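Local coordinates for protein hypothetical aldose 1-epimerase (Klebsiella pneumoniae subsp. pneumoniae MGH 78578, PDB 3TY1) that is of unproven function but, as a member of the galactose mutarotase-like clan with a supersandwich fold, probably binds carbohydrate, at residues 203-208 against 327-332; 295-300 against 331-336. All coordinates share one frame; numbering follows the deposited sequence.

Contact 1: 203-208 against 327-332; sequences PHDYQI and IERKQK
In both Gln207 and Glu328 the first torsion (chi1 -57° and -62°) swings CG away from the carbonyl carbon, and from there they diverge: the glutamine runs on extended toward helix 325-330, whereas the glutamate folds back at chi2. The amide therefore ends against the root of the glutamate, with Gln207 NE2 3.4 Å from Glu328 CB and 3.7 Å from Glu328 CG. Amide and carboxylate lie nearly coplanar, 11° apart, yet they do not bond to each other. Ser320 joins them instead, its hydroxyl hydrogen-bonded to both Gln207 NE2 and Glu328 OE1; Glu328 OE2 forms a salt bridge with Arg333, and Gln207 OE1 takes the backbone N-H of Thr122.

Two residues earlier on the strand, Asp205 faces Arg329 through water. The water donates to Asp205 OD2 at 2.7 Å and accepts from Arg329 NE at 2.9 Å, lying in the guanidinium plane at its edge. Asp205 OD2 itself sits well out of that plane, 4.4 Å from Arg329 NE, while Arg329 NH2 bonds to the hydroxyl of Tyr133. The contact thus sets the start of strand 204-214 beside the helix's last turn, which closes in a Schellman motif at Lys332. The charges of Asp205 and Arg329 probably attract at a distance while their bonding passes through the water, and the buried Gln207 and Glu328 are linked through the hydroxyl of Ser320.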
loop_
_atom_site.group_PDB
_atom_site.type_symbol
_atom_site.label_atom_id
_atom_site.label_comp_id
_atom_site.label_asym_id
_atom_site.label_seq_id
_atom_site.Cartn_x
_atom_site.Cartn_y
_atom_site.Cartn_z
ATOM N N PRO A 203 11.825 21.906 16.894
ATOM C CA PRO A 203 11.249 21.007 17.881
ATOM C C PRO A 203 10.067 20.282 17.282
ATOM O O PRO A 203 9.352 20.876 16.481
ATOM C CB PRO A 203 10.758 21.956 18.983
ATOM C CG PRO A 203 10.653 23.331 18.308
ATOM C CD PRO A 203 11.784 23.317 17.342
ATOM N N HIS A 204 9.883 19.013 17.651
ATOM C CA HIS A 204 8.745 18.251 17.191
ATOM C C HIS A 204 8.077 17.520 18.346
ATOM O O HIS A 204 8.741 17.045 19.292
ATOM C CB HIS A 204 9.134 17.286 16.062
ATOM C CG HIS A 204 7.968 16.881 15.233
ATOM N ND1 HIS A 204 7.036 15.964 15.671
ATOM C CD2 HIS A 204 7.536 17.313 14.028
ATOM C CE1 HIS A 204 6.083 15.847 14.767
ATOM N NE2 HIS A 204 6.357 16.659 13.762
ATOM N N ASP A 205 6.755 17.453 18.279
ATOM C CA ASP A 205 5.971 16.644 19.217
ATOM C C ASP A 205 6.291 15.147 19.089
ATOM O O ASP A 205 6.699 14.698 18.031
ATOM C CB ASP A 205 4.458 16.797 18.953
ATOM C CG ASP A 205 3.904 18.132 19.374
ATOM O OD1 ASP A 205 4.609 18.962 20.005
ATOM O OD2 ASP A 205 2.725 18.336 19.067
ATOM N N TYR A 206 6.146 14.409 20.186
ATOM C CA TYR A 206 6.197 12.960 20.130
ATOM C C TYR A 206 5.313 12.413 21.225
ATOM O O TYR A 206 5.022 13.112 22.196
ATOM C CB TYR A 206 7.625 12.423 20.232
ATOM C CG TYR A 206 8.261 12.472 21.620
ATOM C CD1 TYR A 206 8.954 13.605 22.068
ATOM C CD2 TYR A 206 8.168 11.384 22.467
ATOM C CE1 TYR A 206 9.545 13.622 23.337
ATOM C CE2 TYR A 206 8.739 11.392 23.716
ATOM C CZ TYR A 206 9.423 12.492 24.151
ATOM O OH TYR A 206 9.951 12.419 25.406
ATOM N N GLN A 207 4.842 11.195 20.998
ATOM C CA GLN A 207 4.100 10.403 21.960
ATOM C C GLN A 207 4.502 8.940 21.815
ATOM O O GLN A 207 4.780 8.495 20.704
ATOM C CB GLN A 207 2.604 10.468 21.715
ATOM C CG GLN A 207 1.967 11.836 21.711
ATOM C CD GLN A 207 0.529 11.738 21.298
ATOM O OE1 GLN A 207 0.228 11.727 20.094
ATOM N NE2 GLN A 207 -0.381 11.624 22.287
ATOM N N ILE A 208 4.478 8.182 22.907
ATOM C CA ILE A 208 4.751 6.724 22.815
ATOM C C ILE A 208 4.025 5.949 23.894
ATOM O O ILE A 208 3.987 6.378 25.021
ATOM C CB ILE A 208 6.282 6.424 22.855
ATOM C CG1 ILE A 208 6.623 4.919 22.749
ATOM C CG2 ILE A 208 6.945 7.058 24.109
ATOM C CD1 ILE A 208 6.172 4.244 21.429
ATOM N N ILE A 327 -7.039 15.204 22.459
ATOM C CA ILE A 327 -7.202 15.197 23.933
ATOM C C ILE A 327 -5.852 15.243 24.629
ATOM O O ILE A 327 -5.661 16.031 25.567
ATOM C CB ILE A 327 -8.058 14.002 24.395
ATOM C CG1 ILE A 327 -9.528 14.308 24.079
ATOM C CG2 ILE A 327 -7.869 13.709 25.873
ATOM C CD1 ILE A 327 -10.404 13.100 23.910
ATOM N N GLU A 328 -4.896 14.454 24.130
ATOM C CA GLU A 328 -3.540 14.417 24.713
ATOM C C GLU A 328 -2.797 15.758 24.602
ATOM O O GLU A 328 -2.018 16.102 25.506
ATOM C CB GLU A 328 -2.713 13.272 24.144
ATOM C CG GLU A 328 -3.328 11.919 24.454
ATOM C CD GLU A 328 -3.377 11.597 25.934
ATOM O OE1 GLU A 328 -2.292 11.535 26.562
ATOM O OE2 GLU A 328 -4.496 11.437 26.485
ATOM N N ARG A 329 -3.052 16.520 23.544
ATOM C CA ARG A 329 -2.510 17.887 23.441
ATOM C C ARG A 329 -3.198 18.831 24.436
ATOM O O ARG A 329 -2.532 19.582 25.169
ATOM C CB ARG A 329 -2.724 18.461 22.044
ATOM C CG ARG A 329 -1.807 17.897 20.974
ATOM C CD ARG A 329 -2.404 18.199 19.626
ATOM N NE ARG A 329 -1.628 17.663 18.524
ATOM C CZ ARG A 329 -1.995 17.718 17.245
ATOM N NH1 ARG A 329 -3.141 18.297 16.864
ATOM N NH2 ARG A 329 -1.209 17.171 16.329
ATOM N N LYS A 330 -4.533 18.784 24.437
ATOM C CA LYS A 330 -5.371 19.642 25.294
ATOM C C LYS A 330 -4.967 19.445 26.744
ATOM O O LYS A 330 -4.736 20.399 27.444
ATOM C CB LYS A 330 -6.861 19.301 25.115
ATOM C CG LYS A 330 -7.862 20.330 25.657
ATOM C CD LYS A 330 -8.221 21.378 24.585
ATOM C CE LYS A 330 -9.280 22.381 25.066
ATOM N NZ LYS A 330 -8.813 23.102 26.264
ATOM N N GLN A 331 -4.813 18.195 27.174
ATOM C CA GLN A 331 -4.429 17.897 28.554
ATOM C C GLN A 331 -2.900 17.894 28.807
ATOM O O GLN A 331 -2.463 17.456 29.859
ATOM C CB GLN A 331 -5.116 16.616 29.043
ATOM C CG GLN A 331 -6.629 16.686 28.825
ATOM C CD GLN A 331 -7.393 15.617 29.553
ATOM O OE1 GLN A 331 -6.870 14.549 29.852
ATOM N NE2 GLN A 331 -8.650 15.908 29.856
ATOM N N LYS A 332 -2.115 18.401 27.848
ATOM C CA LYS A 332 -0.682 18.692 28.014
ATOM C C LYS A 332 0.231 17.497 28.268
ATOM O O LYS A 332 1.254 17.641 28.923
ATOM C CB LYS A 332 -0.465 19.741 29.133
ATOM C CG LYS A 332 -1.310 20.976 29.043
ATOM C CD LYS A 332 -1.105 21.743 27.752
ATOM C CE LYS A 332 -1.573 23.208 27.920
ATOM N NZ LYS A 332 -1.811 23.867 26.601
HETATM O O HOH W 1 0.969 16.310 18.511
#

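Contact 2: 295-300 against 331-336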
loop_
_atom_site.group_PDB
_atom_site.type_symbol
_atom_site.label_atom_id
_atom_site.label_comp_id
_atom_site.label_asym_id
_atom_site.label_seq_id
_atom_site.Cartn_x
_atom_site.Cartn_y
_atom_site.Cartn_z
ATOM N N LEU A 295 8.351 7.553 30.907
ATOM C CA LEU A 295 7.006 7.048 30.642
ATOM C C LEU A 295 6.175 7.348 31.916
ATOM O O LEU A 295 5.988 6.491 32.777
ATOM C CB LEU A 295 7.064 5.555 30.264
ATOM C CG LEU A 295 7.837 5.186 29.005
ATOM C CD1 LEU A 295 8.016 3.648 28.908
ATOM C CD2 LEU A 295 7.169 5.743 27.681
ATOM N N PRO A 296 5.700 8.591 32.050
ATOM C CA PRO A 296 5.033 8.965 33.308
ATOM C C PRO A 296 3.684 8.379 33.635
ATOM O O PRO A 296 3.295 8.437 34.811
ATOM C CB PRO A 296 4.956 10.510 33.234
ATOM C CG PRO A 296 5.680 10.897 32.021
ATOM C CD PRO A 296 5.719 9.723 31.121
ATOM N N VAL A 297 2.967 7.837 32.646
ATOM C CA VAL A 297 1.620 7.319 32.832
ATOM C C VAL A 297 1.530 5.861 32.459
ATOM O O VAL A 297 2.449 5.319 31.848
ATOM C CB VAL A 297 0.551 8.158 32.080
ATOM C CG1 VAL A 297 0.558 9.610 32.669
ATOM C CG2 VAL A 297 0.738 8.132 30.566
ATOM N N LEU A 298 0.444 5.236 32.896
ATOM C CA LEU A 298 0.217 3.811 32.668
ATOM C C LEU A 298 -1.235 3.550 32.291
ATOM O O LEU A 298 -2.147 4.083 32.910
ATOM C CB LEU A 298 0.598 3.029 33.926
ATOM C CG LEU A 298 0.483 1.499 33.926
ATOM C CD1 LEU A 298 1.437 0.922 32.925
ATOM C CD2 LEU A 298 0.850 0.995 35.336
ATOM N N THR A 299 -1.436 2.727 31.272
ATOM C CA THR A 299 -2.775 2.301 30.853
ATOM C C THR A 299 -2.898 0.812 31.076
ATOM O O THR A 299 -1.965 0.043 30.758
ATOM C CB THR A 299 -3.013 2.626 29.348
ATOM O OG1 THR A 299 -2.937 4.037 29.150
ATOM C CG2 THR A 299 -4.384 2.092 28.844
ATOM N N LEU A 300 -4.039 0.412 31.625
ATOM C CA LEU A 300 -4.378 -0.983 31.859
ATOM C C LEU A 300 -5.537 -1.287 30.908
ATOM O O LEU A 300 -6.601 -0.685 31.013
ATOM C CB LEU A 300 -4.823 -1.156 33.318
ATOM C CG LEU A 300 -5.332 -2.544 33.746
ATOM C CD1 LEU A 300 -4.280 -3.660 33.525
ATOM C CD2 LEU A 300 -5.824 -2.529 35.194
ATOM N N GLN A 331 -4.813 18.195 27.174
ATOM C CA GLN A 331 -4.429 17.897 28.554
ATOM C C GLN A 331 -2.900 17.894 28.807
ATOM O O GLN A 331 -2.463 17.456 29.859
ATOM C CB GLN A 331 -5.116 16.616 29.043
ATOM C CG GLN A 331 -6.629 16.686 28.825
ATOM C CD GLN A 331 -7.393 15.617 29.553
ATOM O OE1 GLN A 331 -6.870 14.549 29.852
ATOM N NE2 GLN A 331 -8.650 15.908 29.856
ATOM N N LYS A 332 -2.115 18.401 27.848
ATOM C CA LYS A 332 -0.682 18.692 28.014
ATOM C C LYS A 332 0.231 17.497 28.268
ATOM O O LYS A 332 1.254 17.641 28.923
ATOM C CB LYS A 332 -0.465 19.741 29.133
ATOM C CG LYS A 332 -1.310 20.976 29.043
ATOM C CD LYS A 332 -1.105 21.743 27.752
ATOM C CE LYS A 332 -1.573 23.208 27.920
ATOM N NZ LYS A 332 -1.811 23.867 26.601
ATOM N N ARG A 333 -0.133 16.315 27.781
ATOM C CA ARG A 333 0.742 15.149 27.911
ATOM C C ARG A 333 1.639 14.918 26.677
ATOM O O ARG A 333 2.601 14.155 26.772
ATOM C CB ARG A 333 -0.073 13.906 28.253
ATOM C CG ARG A 333 -0.613 13.926 29.675
ATOM C CD ARG A 333 -1.361 12.629 29.963
ATOM N NE ARG A 333 -2.618 12.550 29.217
ATOM C CZ ARG A 333 -3.780 13.052 29.635
ATOM N NH1 ARG A 333 -3.879 13.652 30.822
ATOM N NH2 ARG A 333 -4.861 12.940 28.875
ATOM N N VAL A 334 1.353 15.584 25.546
ATOM C CA VAL A 334 2.215 15.471 24.369
ATOM C C VAL A 334 3.567 16.137 24.696
ATOM O O VAL A 334 3.616 17.296 25.035
ATOM C CB VAL A 334 1.570 16.094 23.124
ATOM C CG1 VAL A 334 2.540 16.092 21.954
ATOM C CG2 VAL A 334 0.314 15.324 22.777
ATOM N N LYS A 335 4.642 15.365 24.607
ATOM C CA LYS A 335 5.988 15.831 24.925
ATOM C C LYS A 335 6.553 16.450 23.656
ATOM O O LYS A 335 6.009 16.221 22.576
ATOM C CB LYS A 335 6.850 14.617 25.379
ATOM C CG LYS A 335 6.225 13.677 26.502
ATOM C CD LYS A 335 5.790 14.469 27.780
ATOM C CE LYS A 335 5.301 13.610 29.008
ATOM N NZ LYS A 335 3.854 13.143 29.045
ATOM N N GLN A 336 7.606 17.252 23.793
ATOM C CA GLN A 336 8.321 17.888 22.679
ATOM C C GLN A 336 9.807 17.483 22.734
ATOM O O GLN A 336 10.375 17.355 23.827
ATOM C CB GLN A 336 8.203 19.411 22.780
ATOM C CG GLN A 336 6.782 19.952 22.543
ATOM C CD GLN A 336 5.854 19.748 23.733
ATOM O OE1 GLN A 336 6.234 20.001 24.882
ATOM N NE2 GLN A 336 4.631 19.300 23.461
#
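A charged side chain offers its last methylene to a pyrrolidine ring here: Lys335 brings CE to the CG corner of the Pro296 ring, with Lys335 CE 4.1 Å from Pro296 CG. Bends at chi2 (-54°) and chi4 (-84°) curl the lysine back on its own segment, where NZ donates to Arg333 O at 2.8 Å, in the carbonyl plane and on a lone pair. Thr319 O accepts a second bond from the same ammonium group. With the nitrogen bonded to two backbone carbonyls, Lys335 CE and NZ both lie beside Pro296 CG, the nitrogen at 4.2 Å.

Beside this pair, Val297 CG1 lies 4.5 Å from Arg333 CD, a looser aliphatic contact made by the arginine's stem. The segments meet through side chains alone, as Pro296 leads into strand 297-304 and residues 331-334 carry the chain from the end of helix 325-330 into the short strand 335-337. Both strands belong to the same mixed sheet of this supersandwich protein, but they are not paired: Val297 bonds through its backbone to Gly318, and Lys335 to Tyr206.

Beyond its stem, the arginine turns at chi3 and presents the edge of its guanidinium to Gln331 OE1. Arg333 NH2 makes the main bond to that oxygen, 2.8 Å long with an N-H...O angle of 157°, and Arg333 NH1 adds a weak one to Gln331 OE1 at 3.3 Å. Tyr321 packs against both Val297 and Arg333.

In the fold
After the strands of the N-terminal half, the chain enters strand 204-214 and later strand 297-304, then passes through strand 311-318 and helix 325-330 to strand 335-337. Contact 1 closes the longer loop, 118 residues between its segments, when the helix returns to 203-208. Contact 2 closes a 30-residue loop: it opens within the first and ends just beyond it, so the two overlap and share Gln331 and Lys332. Their centres lie about 8 Å apart, joined by the packing of Asp205 on Val334 and by the adjacency of strands 204-214 and 335-337. Together they tie the helix and its exit turn to two separate strands of one mixed sheet.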